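Probable host range protein 2-3 (Myxoma virus, PDB 5CZ3) probably supports multiplication of the virus in different cell types, as a member of the C7 family of poxvirus host-range proteins. Local coordinates at residues A[45-50]-A[91-96]; A[37-42]-A[99-104]; A[41-46]-A[121-126]. One frame throughout, in Å; residues are numbered along the deposited sequence.

In the fold
Interactions 1 and 2 are antiparallel strand pairs, one in each sheet of the beta-sandwich, and their inward side chains meet: Leu39 of interaction 2 packs on Ile47, Phe49 and Ile93 of interaction 1, and Ile37 packs on Phe49. Both are held by backbone hydrogen bonds and carry mainly apolar groups on the inner face; interaction 2 is a buried contact, whereas interaction 1 is partly buried and carries exposed tyrosines on its outer face. Interaction 3 lies at the surface, where the connection from strand 34-40 to strand 45-54 meets the loop after strand 117-121. It shares Thr41 and Ala42 with interaction 2 and Lys45 and Tyr46 with interaction 1, and relies on charge and side-chain hydrogen bonds.

Interaction 1 of 3, residues A[45-50]-A[91-96]; sequences KYITFI and VVIYVE
In the non-hydrogen-bonded pair of Tyr46 and Tyr94, the first torsions turn the rings together: CG of Tyr46 lies beside its backbone N (chi1 -74°), whereas Tyr94 extends opposite to its own N (chi1 173°). The edge of Tyr94 is thereby turned toward the face of Tyr46 in an edge-to-face pair, with ring planes at 53° and Tyr94 CD1 over the centre of the Tyr46 ring, 3.7 Å from Tyr46 CZ. Next along this face, Val92 CG1 touches Tyr46 CD1 at 3.8 Å, while its other methyl, CG2, meets OG1 and CG2 of Thr48.

The opposite face is mostly apolar, with Lys45 at its end. Ile93 CD1 reaches the edge of the Phe49 ring, 3.6 Å from CE1, and Val91 lies alongside Phe49, its CG1 3.6 Å from Phe49 CB. Toward the other end, Ile47 CD1 packs against Val95 CG2. Ile47, Phe49 and Ile93 pack on Leu39 of the facing sheet, Val91 and Ile93 on Met68, and Val95 on Leu70.

Six backbone hydrogen bonds join the antiparallel strands through the pairs Lys45-Val95, Ile47-Ile93 and Phe49-Val91. Phe49 N to Val91 O is the shortest, at 2.8 Å. Reciprocal backbone bonds satisfy the polar groups between the strands, but the two faces of the pair differ: the inward side adds hydrocarbon to the sandwich interior, and the outward side places two tyrosines and Val92 at the surface, with Thr48 partly exposed.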
# COMPACT_ATOMS: atom_id res chain seq x y z
N LYS A 45 16.29 -11.06 2.17
CA LYS A 45 16.13 -10.31 0.93
C LYS A 45 15.68 -8.87 1.15
O LYS A 45 15.26 -8.49 2.24
CB LYS A 45 15.13 -11.02 0.02
CG LYS A 45 13.71 -11.04 0.56
CD LYS A 45 12.78 -11.83 -0.34
CE LYS A 45 13.26 -13.26 -0.53
NZ LYS A 45 12.32 -14.06 -1.35
N TYR A 46 15.79 -8.07 0.09
CA TYR A 46 15.27 -6.72 0.09
C TYR A 46 13.92 -6.70 -0.61
O TYR A 46 13.78 -7.20 -1.73
CB TYR A 46 16.24 -5.76 -0.60
CG TYR A 46 17.47 -5.42 0.21
CD1 TYR A 46 17.46 -4.36 1.11
CD2 TYR A 46 18.64 -6.15 0.07
CE1 TYR A 46 18.58 -4.04 1.85
CE2 TYR A 46 19.77 -5.83 0.80
CZ TYR A 46 19.73 -4.78 1.69
OH TYR A 46 20.85 -4.46 2.43
N ILE A 47 12.92 -6.12 0.04
CA ILE A 47 11.59 -6.01 -0.56
C ILE A 47 11.29 -4.56 -0.91
O ILE A 47 11.28 -3.68 -0.05
CB ILE A 47 10.50 -6.55 0.38
CG1 ILE A 47 10.79 -8.01 0.72
CG2 ILE A 47 9.13 -6.43 -0.27
CD1 ILE A 47 9.81 -8.60 1.71
N THR A 48 11.05 -4.31 -2.20
CA THR A 48 10.80 -2.96 -2.69
C THR A 48 9.31 -2.69 -2.87
O THR A 48 8.63 -3.42 -3.58
CB THR A 48 11.53 -2.71 -4.03
OG1 THR A 48 12.92 -2.99 -3.89
CG2 THR A 48 11.35 -1.26 -4.47
N PHE A 49 8.82 -1.65 -2.21
CA PHE A 49 7.43 -1.22 -2.38
C PHE A 49 7.36 0.08 -3.17
O PHE A 49 8.05 1.04 -2.86
CB PHE A 49 6.75 -1.01 -1.03
CG PHE A 49 6.66 -2.25 -0.18
CD1 PHE A 49 7.72 -2.62 0.64
CD2 PHE A 49 5.52 -3.03 -0.18
CE1 PHE A 49 7.64 -3.75 1.43
CE2 PHE A 49 5.43 -4.16 0.60
CZ PHE A 49 6.49 -4.52 1.41
N ILE A 50 6.52 0.10 -4.20
CA ILE A 50 6.19 1.35 -4.87
C ILE A 50 4.71 1.63 -4.71
O ILE A 50 3.86 0.86 -5.15
CB ILE A 50 6.57 1.32 -6.37
CG1 ILE A 50 8.09 1.41 -6.52
CG2 ILE A 50 5.90 2.47 -7.11
CD1 ILE A 50 8.55 1.51 -7.95
N VAL A 91 9.66 2.59 -0.93
CA VAL A 91 10.35 2.17 0.28
C VAL A 91 10.96 0.78 0.09
O VAL A 91 10.38 -0.09 -0.56
CB VAL A 91 9.39 2.18 1.51
CG1 VAL A 91 8.24 1.21 1.33
CG2 VAL A 91 10.15 1.88 2.79
N VAL A 92 12.15 0.60 0.63
CA VAL A 92 12.84 -0.68 0.57
C VAL A 92 13.15 -1.16 1.98
O VAL A 92 13.79 -0.45 2.76
CB VAL A 92 14.14 -0.59 -0.25
CG1 VAL A 92 14.92 -1.89 -0.17
CG2 VAL A 92 13.83 -0.24 -1.70
N ILE A 93 12.69 -2.36 2.31
CA ILE A 93 12.96 -2.94 3.62
C ILE A 93 13.86 -4.16 3.48
O ILE A 93 13.91 -4.79 2.42
CB ILE A 93 11.66 -3.36 4.34
CG1 ILE A 93 10.91 -4.41 3.52
CG2 ILE A 93 10.78 -2.15 4.58
CD1 ILE A 93 9.67 -4.94 4.20
N TYR A 94 14.57 -4.47 4.55
CA TYR A 94 15.40 -5.67 4.58
C TYR A 94 14.87 -6.64 5.62
O TYR A 94 14.77 -6.31 6.80
CB TYR A 94 16.86 -5.31 4.88
CG TYR A 94 17.74 -6.52 5.09
CD1 TYR A 94 18.24 -7.22 4.00
CD2 TYR A 94 18.05 -6.97 6.36
CE1 TYR A 94 19.04 -8.33 4.18
CE2 TYR A 94 18.85 -8.07 6.55
CZ TYR A 94 19.34 -8.75 5.46
OH TYR A 94 20.14 -9.86 5.64
N VAL A 95 14.54 -7.85 5.17
CA VAL A 95 13.99 -8.86 6.07
C VAL A 95 14.83 -10.14 6.06
O VAL A 95 15.43 -10.50 5.05
CB VAL A 95 12.54 -9.21 5.70
CG1 VAL A 95 11.62 -8.04 6.01
CG2 VAL A 95 12.44 -9.62 4.23
N GLU A 96 14.87 -10.80 7.21
CA GLU A 96 15.61 -12.05 7.36
C GLU A 96 14.66 -13.20 7.63
O GLU A 96 14.99 -14.37 7.44
CB GLU A 96 16.65 -11.93 8.48
CG GLU A 96 17.78 -10.97 8.17
CD GLU A 96 18.81 -10.89 9.28
OE1 GLU A 96 18.43 -10.99 10.46
OE2 GLU A 96 20.01 -10.72 8.96

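Interaction 2 of 3, residues A[37-42]-A[99-104]; sequences IHLKTA and ALARFY
Leu100 lies across from His38 in a non-hydrogen-bonded pair of two antiparallel strands, and its side chain turns back over the histidine ring. From CB, the chain continues to CG opposite the backbone N (chi1 173°), where it divides: the second torsion folds CD1 back beside CA (chi2 52°) and leaves CD2 extended away from it. CD1 sits over the centre of the His38 imidazole, 3.7 Å from its centroid and only 3° off the ring normal, a CH-pi contact in which the methyl is nearly equidistant from all five ring atoms. The same CD1 also touches the backbone, 3.6 Å from Ile37 O. The other branch, CD2, meets His38 CE1 at 3.9 Å and lies over one face of the Arg102 guanidinium, offset toward its rim.

On either side of this pair, the backbones are joined by reciprocal hydrogen bonds. Leu39 N reaches Ala99 O at 2.7 Å, and Ala99 N returns to Leu39 O. Ile37 and Ala101 exchange the second pair.

On the reverse face, small alanines stand beside larger groups. Leu39 CD1 is 4.2 Å from Ala101 CB, and Ile37 CD1 comes to the edge of the Phe103 ring, 4.4 Å from CE2. This face looks into the sandwich, where Phe49 of strand 45-54 receives Ile37 and Leu39, and Val91 of strand 87-95 meets Phe103. Within its own sheet, strand 34-40 is flanked beyond this pair by strand 117-121, while strand 99-104 has strand 67-70 as its other neighbour.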
# COMPACT_ATOMS: atom_id res chain seq x y z
N ILE A 37 0.35 -5.95 5.26
CA ILE A 37 0.92 -6.95 4.37
C ILE A 37 1.80 -7.94 5.13
O ILE A 37 2.91 -7.60 5.56
CB ILE A 37 1.76 -6.30 3.25
CG1 ILE A 37 0.92 -5.26 2.50
CG2 ILE A 37 2.28 -7.36 2.29
CD1 ILE A 37 1.66 -4.59 1.36
N HIS A 38 1.29 -9.15 5.31
CA HIS A 38 2.07 -10.22 5.92
C HIS A 38 3.05 -10.79 4.91
O HIS A 38 2.67 -11.49 3.97
CB HIS A 38 1.15 -11.33 6.44
CG HIS A 38 0.32 -10.93 7.62
ND1 HIS A 38 0.73 -11.14 8.92
CD2 HIS A 38 -0.89 -10.32 7.70
CE1 HIS A 38 -0.20 -10.68 9.75
NE2 HIS A 38 -1.18 -10.18 9.03
N LEU A 39 4.33 -10.47 5.10
CA LEU A 39 5.38 -10.94 4.20
C LEU A 39 6.02 -12.20 4.76
O LEU A 39 6.55 -12.20 5.87
CB LEU A 39 6.43 -9.85 4.00
CG LEU A 39 5.93 -8.53 3.42
CD1 LEU A 39 6.92 -7.42 3.69
CD2 LEU A 39 5.68 -8.67 1.92
N LYS A 40 5.96 -13.28 3.99
CA LYS A 40 6.57 -14.54 4.41
C LYS A 40 7.80 -14.82 3.56
O LYS A 40 7.74 -14.79 2.33
CB LYS A 40 5.56 -15.69 4.30
CG LYS A 40 4.30 -15.55 5.18
N THR A 41 8.93 -15.09 4.21
CA THR A 41 10.16 -15.41 3.50
C THR A 41 11.05 -16.38 4.28
O THR A 41 11.08 -16.36 5.51
CB THR A 41 10.98 -14.14 3.17
OG1 THR A 41 12.13 -14.50 2.39
CG2 THR A 41 11.43 -13.44 4.44
N ALA A 42 11.76 -17.23 3.55
CA ALA A 42 12.67 -18.19 4.16
C ALA A 42 14.12 -17.74 4.00
O ALA A 42 15.02 -18.26 4.67
CB ALA A 42 12.48 -19.57 3.56
N ALA A 99 7.71 -11.19 8.16
CA ALA A 99 7.51 -9.84 8.68
C ALA A 99 6.13 -9.29 8.35
O ALA A 99 5.51 -9.70 7.37
CB ALA A 99 8.59 -8.91 8.15
N LEU A 100 5.67 -8.36 9.17
CA LEU A 100 4.40 -7.69 8.93
C LEU A 100 4.63 -6.22 8.61
O LEU A 100 5.28 -5.51 9.38
CB LEU A 100 3.47 -7.84 10.14
CG LEU A 100 2.16 -7.05 10.12
CD1 LEU A 100 1.38 -7.30 8.83
CD2 LEU A 100 1.32 -7.40 11.33
N ALA A 101 4.10 -5.78 7.48
CA ALA A 101 4.25 -4.39 7.07
C ALA A 101 2.92 -3.66 7.16
O ALA A 101 1.94 -4.04 6.51
CB ALA A 101 4.82 -4.31 5.66
N ARG A 102 2.88 -2.60 7.96
CA ARG A 102 1.67 -1.81 8.13
C ARG A 102 1.82 -0.41 7.55
O ARG A 102 2.60 0.39 8.06
CB ARG A 102 1.28 -1.71 9.60
CG ARG A 102 0.86 -3.02 10.24
CD ARG A 102 0.15 -2.76 11.56
NE ARG A 102 -0.77 -3.83 11.92
CZ ARG A 102 -0.48 -4.80 12.78
NH1 ARG A 102 0.71 -4.82 13.38
NH2 ARG A 102 -1.37 -5.74 13.05
N PHE A 103 1.07 -0.12 6.50
CA PHE A 103 0.99 1.24 5.98
C PHE A 103 -0.24 1.93 6.57
O PHE A 103 -1.27 1.29 6.78
CB PHE A 103 0.93 1.25 4.45
CG PHE A 103 2.20 0.79 3.80
CD1 PHE A 103 3.24 1.69 3.59
CD2 PHE A 103 2.36 -0.52 3.40
CE1 PHE A 103 4.42 1.27 2.99
CE2 PHE A 103 3.54 -0.94 2.81
CZ PHE A 103 4.57 -0.04 2.60
N TYR A 104 -0.12 3.22 6.86
CA TYR A 104 -1.22 3.94 7.50
C TYR A 104 -1.09 5.46 7.36
O TYR A 104 0.01 6.00 7.31
CB TYR A 104 -1.29 3.58 8.99
CG TYR A 104 -0.04 3.90 9.78
CD1 TYR A 104 1.04 3.03 9.79
CD2 TYR A 104 0.04 5.07 10.53
CE1 TYR A 104 2.18 3.32 10.52
CE2 TYR A 104 1.18 5.36 11.26
CZ TYR A 104 2.25 4.49 11.25
OH TYR A 104 3.38 4.78 11.97

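Interaction 3 of 3, residues A[41-46]-A[121-126]; sequences TATCKY and NTDTRR
Asp123 holds the 41-46 segment with both carboxylate oxygens. OD2 accepts the backbone N-H of Ala42 at 2.6 Å through its syn lone pair, although the bond is bent, with an angle of 141° at the hydrogen. OD1 receives the ammonium of Lys45: NZ lies 3.1 Å from Asp123 OD1 in a salt bridge and approaches from above the carboxylate plane, 39° out of it. The same NZ also donates to Thr122 OG1 at 3.1 Å, so the lysine tip is shared between two consecutive residues. Its bend at the third torsion (chi3 58°) turns the end of the chain toward them, and Lys45 CD passes 3.5 Å from Thr122 OG1.

Thr41 packs closely against Thr122, its CB 3.2 Å from Thr122 OG1. Its own hydroxyl donates to Thr43 O at 2.8 Å, which probably helps hold the loop that carries the Ala42 N-H.

Farther out, Asn121 shapes the opposing loop. Its OD1 accepts from Asp123 N, in the carbonyl plane, forming an Asx turn, and also from Thr124 N, which comes from above that plane. Thr122 OG1 is further bonded to Lys40 O, and Asp98 holds the backbone N of Thr41, linking the site to the end of strand 34-40.

The pairing of one carboxylate with an ammonium and a backbone N-H probably stabilises the negative charge of Asp123, while the nearby carboxylate would probably favour the protonated form of Lys45. Charge and hydroxyl chemistry thus tie the loop after strand 117-121 to the connection between strands 34-40 and 45-54 and to the start of the latter.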
# COMPACT_ATOMS: atom_id res chain seq x y z
N THR A 41 8.93 -15.09 4.21
CA THR A 41 10.16 -15.41 3.50
C THR A 41 11.05 -16.38 4.28
O THR A 41 11.08 -16.36 5.51
CB THR A 41 10.98 -14.14 3.17
OG1 THR A 41 12.13 -14.50 2.39
CG2 THR A 41 11.43 -13.44 4.44
N ALA A 42 11.76 -17.23 3.55
CA ALA A 42 12.67 -18.19 4.16
C ALA A 42 14.12 -17.74 4.00
O ALA A 42 15.02 -18.26 4.67
CB ALA A 42 12.48 -19.57 3.56
N THR A 43 14.34 -16.77 3.12
CA THR A 43 15.68 -16.25 2.87
C THR A 43 15.77 -14.76 3.18
O THR A 43 14.75 -14.08 3.34
CB THR A 43 16.11 -16.47 1.40
OG1 THR A 43 15.23 -15.76 0.53
CG2 THR A 43 16.07 -17.95 1.06
N CYS A 44 16.99 -14.25 3.27
CA CYS A 44 17.23 -12.84 3.55
C CYS A 44 17.18 -12.05 2.25
O CYS A 44 17.93 -12.34 1.31
CB CYS A 44 18.59 -12.66 4.23
SG CYS A 44 18.69 -13.43 5.86
N LYS A 45 16.29 -11.06 2.17
CA LYS A 45 16.13 -10.31 0.93
C LYS A 45 15.68 -8.87 1.15
O LYS A 45 15.26 -8.49 2.24
CB LYS A 45 15.13 -11.02 0.02
CG LYS A 45 13.71 -11.04 0.56
CD LYS A 45 12.78 -11.83 -0.34
CE LYS A 45 13.26 -13.26 -0.53
NZ LYS A 45 12.32 -14.06 -1.35
N TYR A 46 15.79 -8.07 0.09
CA TYR A 46 15.27 -6.72 0.09
C TYR A 46 13.92 -6.70 -0.61
O TYR A 46 13.78 -7.20 -1.73
CB TYR A 46 16.24 -5.76 -0.60
CG TYR A 46 17.47 -5.42 0.21
CD1 TYR A 46 17.46 -4.36 1.11
CD2 TYR A 46 18.64 -6.15 0.07
CE1 TYR A 46 18.58 -4.04 1.85
CE2 TYR A 46 19.77 -5.83 0.80
CZ TYR A 46 19.73 -4.78 1.69
OH TYR A 46 20.85 -4.46 2.43
N ASN A 121 3.70 -14.30 0.05
CA ASN A 121 4.80 -15.23 0.22
C ASN A 121 5.91 -14.95 -0.79
O ASN A 121 5.85 -15.41 -1.92
CB ASN A 121 4.31 -16.67 0.06
CG ASN A 121 5.34 -17.71 0.49
OD1 ASN A 121 6.52 -17.59 0.17
ND2 ASN A 121 4.88 -18.73 1.21
N THR A 122 6.93 -14.21 -0.38
CA THR A 122 7.95 -13.73 -1.31
C THR A 122 8.77 -14.85 -1.96
O THR A 122 9.57 -14.60 -2.86
CB THR A 122 8.93 -12.77 -0.62
OG1 THR A 122 9.73 -13.49 0.32
CG2 THR A 122 8.16 -11.67 0.10
N ASP A 123 8.58 -16.08 -1.50
CA ASP A 123 9.32 -17.22 -2.03
C ASP A 123 8.51 -17.96 -3.10
O ASP A 123 9.05 -18.34 -4.13
CB ASP A 123 9.70 -18.18 -0.91
CG ASP A 123 10.74 -17.60 0.02
OD1 ASP A 123 11.66 -16.92 -0.48
OD2 ASP A 123 10.64 -17.82 1.25
N THR A 124 7.23 -18.16 -2.84
CA THR A 124 6.35 -18.81 -3.80
C THR A 124 5.66 -17.76 -4.65
O THR A 124 5.09 -18.07 -5.69
CB THR A 124 5.38 -19.79 -3.11
OG1 THR A 124 4.47 -19.07 -2.28
CG2 THR A 124 6.16 -20.79 -2.26
N ARG A 125 5.74 -16.50 -4.20
CA ARG A 125 5.03 -15.36 -4.78
C ARG A 125 3.52 -15.62 -4.88
O ARG A 125 2.85 -15.06 -5.75
N ARG A 126 3.00 -16.45 -3.98
CA ARG A 126 1.56 -16.63 -3.87
C ARG A 126 1.00 -15.68 -2.82
O ARG A 126 1.71 -15.28 -1.89
CB ARG A 126 1.19 -18.08 -3.54